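Local atomic coordinates of TPR repeat-containing protein (Cytophaga hutchinsonii, PDB entry 3U4T), a protein that is of unknown function but carries tetratricopeptide repeats, helical hairpins that in other proteins commonly serve as scaffolds for binding protein partners. Residues Phe145-Gln150 and Ser164-Val168. The protein carries 1 engineered substitution. Residues are numbered along the deposited sequence; the frame is centred on the assembly and turned at random.
Sequences FYELGQ and SFVKV
F145 meets the other helix through its ring and its backbone carbonyl alike. One face of the ring receives the aliphatic root of K167 in a CH-pi contact, with K167 CB 4.0 Å from the ring centroid and 17° off its normal. Lysine suits this place because its methylene groups can cover an aromatic face while the chain bends at chi2 and carries the ammonium group away. F145 CB also packs on V168 CG2, at 3.8 Å.

S164, which is buried, points its CB at the partner helix and spends its hydroxyl there. With OG anti to the backbone N (chi1 177°), it donates to F145 O over 2.6 Å, in the carbonyl plane and on a lone pair. The same oxygen accepts the helical bond from G149 N at 3.0 Å, so two donors grip it. Serine is small enough for this spot and brings the carbonyl a donor.

G149 and S164, both small, let the backbones come close: their CA atoms, 5.1 Å apart, are the nearest such pair between the segments. A side chain at G149 would run into F165, whose flat ring fits obliquely against the bare glycine backbone, with CZ 3.4 Å from G149 C. On one side of the ring, F165 CE1 lies 4.2 Å from Y146 CD2, meeting the tyrosine obliquely, and W181 of helix 176-189 meets both rings. Leucine in place of F165 would probably leave the G149 backbone less closely covered and deprive Y146 and W181 of an aromatic neighbour.

The segments' axes, 8.2 Å apart and antiparallel at 158°, lie on helices 142-154 and 158-171 of a tetratricopeptide hairpin. The chemistry implies a largely apolar interface pinned by one buried hydroxyl, whose polarity is met by a main-chain carbonyl.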
ATOM      1  N   PHE A 145       6.230  -5.523  -5.743  1.00 32.86           N
ATOM      2  CA  PHE A 145       7.650  -5.221  -5.646  1.00 42.64           C
ATOM      3  C   PHE A 145       7.957  -3.952  -4.848  1.00 41.43           C
ATOM      4  O   PHE A 145       9.039  -3.827  -4.266  1.00 42.87           O
ATOM      5  CB  PHE A 145       8.260  -5.131  -7.040  1.00 36.25           C
ATOM      6  CG  PHE A 145       8.351  -6.453  -7.745  1.00 41.90           C
ATOM      7  CD1 PHE A 145       7.635  -6.684  -8.916  1.00 40.30           C
ATOM      8  CD2 PHE A 145       9.177  -7.454  -7.256  1.00 37.04           C
ATOM      9  CE1 PHE A 145       7.745  -7.885  -9.593  1.00 35.86           C
ATOM     10  CE2 PHE A 145       9.296  -8.662  -7.924  1.00 41.87           C
ATOM     11  CZ  PHE A 145       8.577  -8.877  -9.097  1.00 35.34           C
ATOM     12  N   TYR A 146       7.007  -3.021  -4.816  1.00 28.37           N
ATOM     13  CA  TYR A 146       7.176  -1.770  -4.082  1.00 31.25           C
ATOM     14  C   TYR A 146       7.123  -2.018  -2.565  1.00 31.06           C
ATOM     15  O   TYR A 146       7.952  -1.505  -1.797  1.00 29.54           O
ATOM     16  CB  TYR A 146       6.077  -0.787  -4.479  1.00 30.65           C
ATOM     17  CG  TYR A 146       6.103   0.517  -3.712  1.00 29.48           C
ATOM     18  CD1 TYR A 146       4.939   1.045  -3.156  1.00 36.74           C
ATOM     19  CD2 TYR A 146       7.287   1.235  -3.559  1.00 31.15           C
ATOM     20  CE1 TYR A 146       4.954   2.256  -2.462  1.00 45.62           C
ATOM     21  CE2 TYR A 146       7.309   2.449  -2.869  1.00 43.02           C
ATOM     22  CZ  TYR A 146       6.141   2.950  -2.322  1.00 50.01           C
ATOM     23  OH  TYR A 146       6.166   4.143  -1.637  1.00 62.31           O
ATOM     24  N   GLU A 147       6.138  -2.811  -2.149  1.00 34.95           N
ATOM     25  CA  GLU A 147       5.957  -3.152  -0.746  1.00 37.89           C
ATOM     26  C   GLU A 147       7.003  -4.135  -0.262  1.00 36.65           C
ATOM     27  O   GLU A 147       7.354  -4.148   0.915  1.00 30.95           O
ATOM     28  CB  GLU A 147       4.552  -3.714  -0.519  1.00 27.51           C
ATOM     29  CG  GLU A 147       3.530  -2.624  -0.221  1.00 36.02           C
ATOM     30  CD  GLU A 147       2.114  -3.053  -0.508  1.00 51.93           C
ATOM     31  OE1 GLU A 147       1.899  -4.257  -0.778  1.00 51.01           O
ATOM     32  OE2 GLU A 147       1.215  -2.183  -0.462  1.00 50.19           O
ATOM     33  N   LEU A 148       7.511  -4.959  -1.172  1.00 23.81           N
ATOM     34  CA  LEU A 148       8.523  -5.917  -0.795  1.00 26.33           C
ATOM     35  C   LEU A 148       9.834  -5.170  -0.601  1.00 35.05           C
ATOM     36  O   LEU A 148      10.564  -5.429   0.360  1.00 32.00           O
ATOM     37  CB  LEU A 148       8.656  -7.001  -1.868  1.00 24.09           C
ATOM     38  CG  LEU A 148       9.736  -8.075  -1.660  1.00 33.71           C
ATOM     39  CD1 LEU A 148       9.654  -8.692  -0.267  1.00 25.73           C
ATOM     40  CD2 LEU A 148       9.562  -9.135  -2.728  1.00 33.60           C
ATOM     41  N   GLY A 149      10.119  -4.220  -1.492  1.00 41.85           N
ATOM     42  CA  GLY A 149      11.349  -3.445  -1.379  1.00 31.72           C
ATOM     43  C   GLY A 149      11.418  -2.668  -0.073  1.00 29.75           C
ATOM     44  O   GLY A 149      12.481  -2.563   0.570  1.00 16.97           O
ATOM     45  N   GLN A 150      10.276  -2.120   0.325  1.00 33.21           N
ATOM     46  CA  GLN A 150      10.196  -1.373   1.560  1.00 28.76           C
ATOM     47  C   GLN A 150      10.461  -2.311   2.727  1.00 41.53           C
ATOM     48  O   GLN A 150      11.126  -1.937   3.696  1.00 41.66           O
ATOM     49  CB  GLN A 150       8.817  -0.747   1.714  1.00 21.74           C
ATOM     50  CG  GLN A 150       8.522   0.346   0.707  1.00 33.03           C
ATOM     51  CD  GLN A 150       7.170   0.962   0.944  1.00 32.84           C
ATOM     52  OE1 GLN A 150       6.143   0.348   0.682  1.00 43.22           O
ATOM     53  NE2 GLN A 150       7.160   2.176   1.470  1.00 24.47           N
ATOM     54  N   SER A 164      14.631  -4.805  -5.883  1.00 32.65           N
ATOM     55  CA  SER A 164      13.181  -4.871  -5.873  1.00 33.97           C
ATOM     56  C   SER A 164      12.615  -3.550  -6.383  1.00 45.17           C
ATOM     57  O   SER A 164      11.553  -3.521  -7.001  1.00 50.82           O
ATOM     58  CB  SER A 164      12.690  -5.175  -4.452  1.00 37.04           C
ATOM     59  OG  SER A 164      11.276  -5.171  -4.384  1.00 52.50           O
ATOM     60  N   PHE A 165      13.313  -2.448  -6.125  1.00 37.68           N
ATOM     61  CA  PHE A 165      12.834  -1.159  -6.611  1.00 36.83           C
ATOM     62  C   PHE A 165      13.152  -1.047  -8.102  1.00 40.14           C
ATOM     63  O   PHE A 165      12.432  -0.388  -8.852  1.00 32.10           O
ATOM     64  CB  PHE A 165      13.470  -0.001  -5.829  1.00 38.03           C
ATOM     65  CG  PHE A 165      13.022   0.077  -4.397  1.00 35.91           C
ATOM     66  CD1 PHE A 165      11.662  -0.018  -4.070  1.00 27.38           C
ATOM     67  CD2 PHE A 165      13.953   0.222  -3.369  1.00 29.67           C
ATOM     68  CE1 PHE A 165      11.247   0.036  -2.734  1.00 27.41           C
ATOM     69  CE2 PHE A 165      13.547   0.277  -2.040  1.00 36.56           C
ATOM     70  CZ  PHE A 165      12.197   0.180  -1.722  1.00 36.63           C
ATOM     71  N   VAL A 166      14.239  -1.692  -8.526  1.00 34.36           N
ATOM     72  CA  VAL A 166      14.609  -1.700  -9.937  1.00 35.40           C
ATOM     73  C   VAL A 166      13.475  -2.380 -10.698  1.00 32.40           C
ATOM     74  O   VAL A 166      13.207  -2.054 -11.847  1.00 43.04           O
ATOM     75  CB  VAL A 166      15.898  -2.504 -10.196  1.00 48.89           C
ATOM     76  CG1 VAL A 166      16.017  -2.819 -11.675  1.00 51.19           C
ATOM     77  CG2 VAL A 166      17.107  -1.712  -9.737  1.00 47.35           C
ATOM     78  N   LYS A 167      12.820  -3.337 -10.045  1.00 32.52           N
ATOM     79  CA  LYS A 167      11.705  -4.058 -10.650  1.00 39.78           C
ATOM     80  C   LYS A 167      10.484  -3.176 -10.799  1.00 32.76           C
ATOM     81  O   LYS A 167       9.740  -3.306 -11.778  1.00 45.99           O
ATOM     82  CB  LYS A 167      11.324  -5.281  -9.814  1.00 36.19           C
ATOM     83  CG  LYS A 167      12.127  -6.528 -10.103  1.00 41.95           C
ATOM     84  CD  LYS A 167      11.768  -7.095 -11.469  1.00 50.27           C
ATOM     85  CE  LYS A 167      12.452  -8.433 -11.690  1.00 65.19           C
ATOM     86  NZ  LYS A 167      12.025  -9.068 -12.960  1.00 69.21           N
ATOM     87  N   VAL A 168      10.253  -2.295  -9.826  1.00 26.65           N
ATOM     88  CA  VAL A 168       9.102  -1.400  -9.913  1.00 23.99           C
ATOM     89  C   VAL A 168       9.305  -0.517 -11.146  1.00 38.52           C
ATOM     90  O   VAL A 168       8.385  -0.272 -11.921  1.00 42.23           O
ATOM     91  CB  VAL A 168       8.975  -0.517  -8.656  1.00 37.70           C
ATOM     92  CG1 VAL A 168       7.835   0.487  -8.822  1.00 34.61           C
ATOM     93  CG2 VAL A 168       8.711  -1.393  -7.443  1.00 38.87           C
TER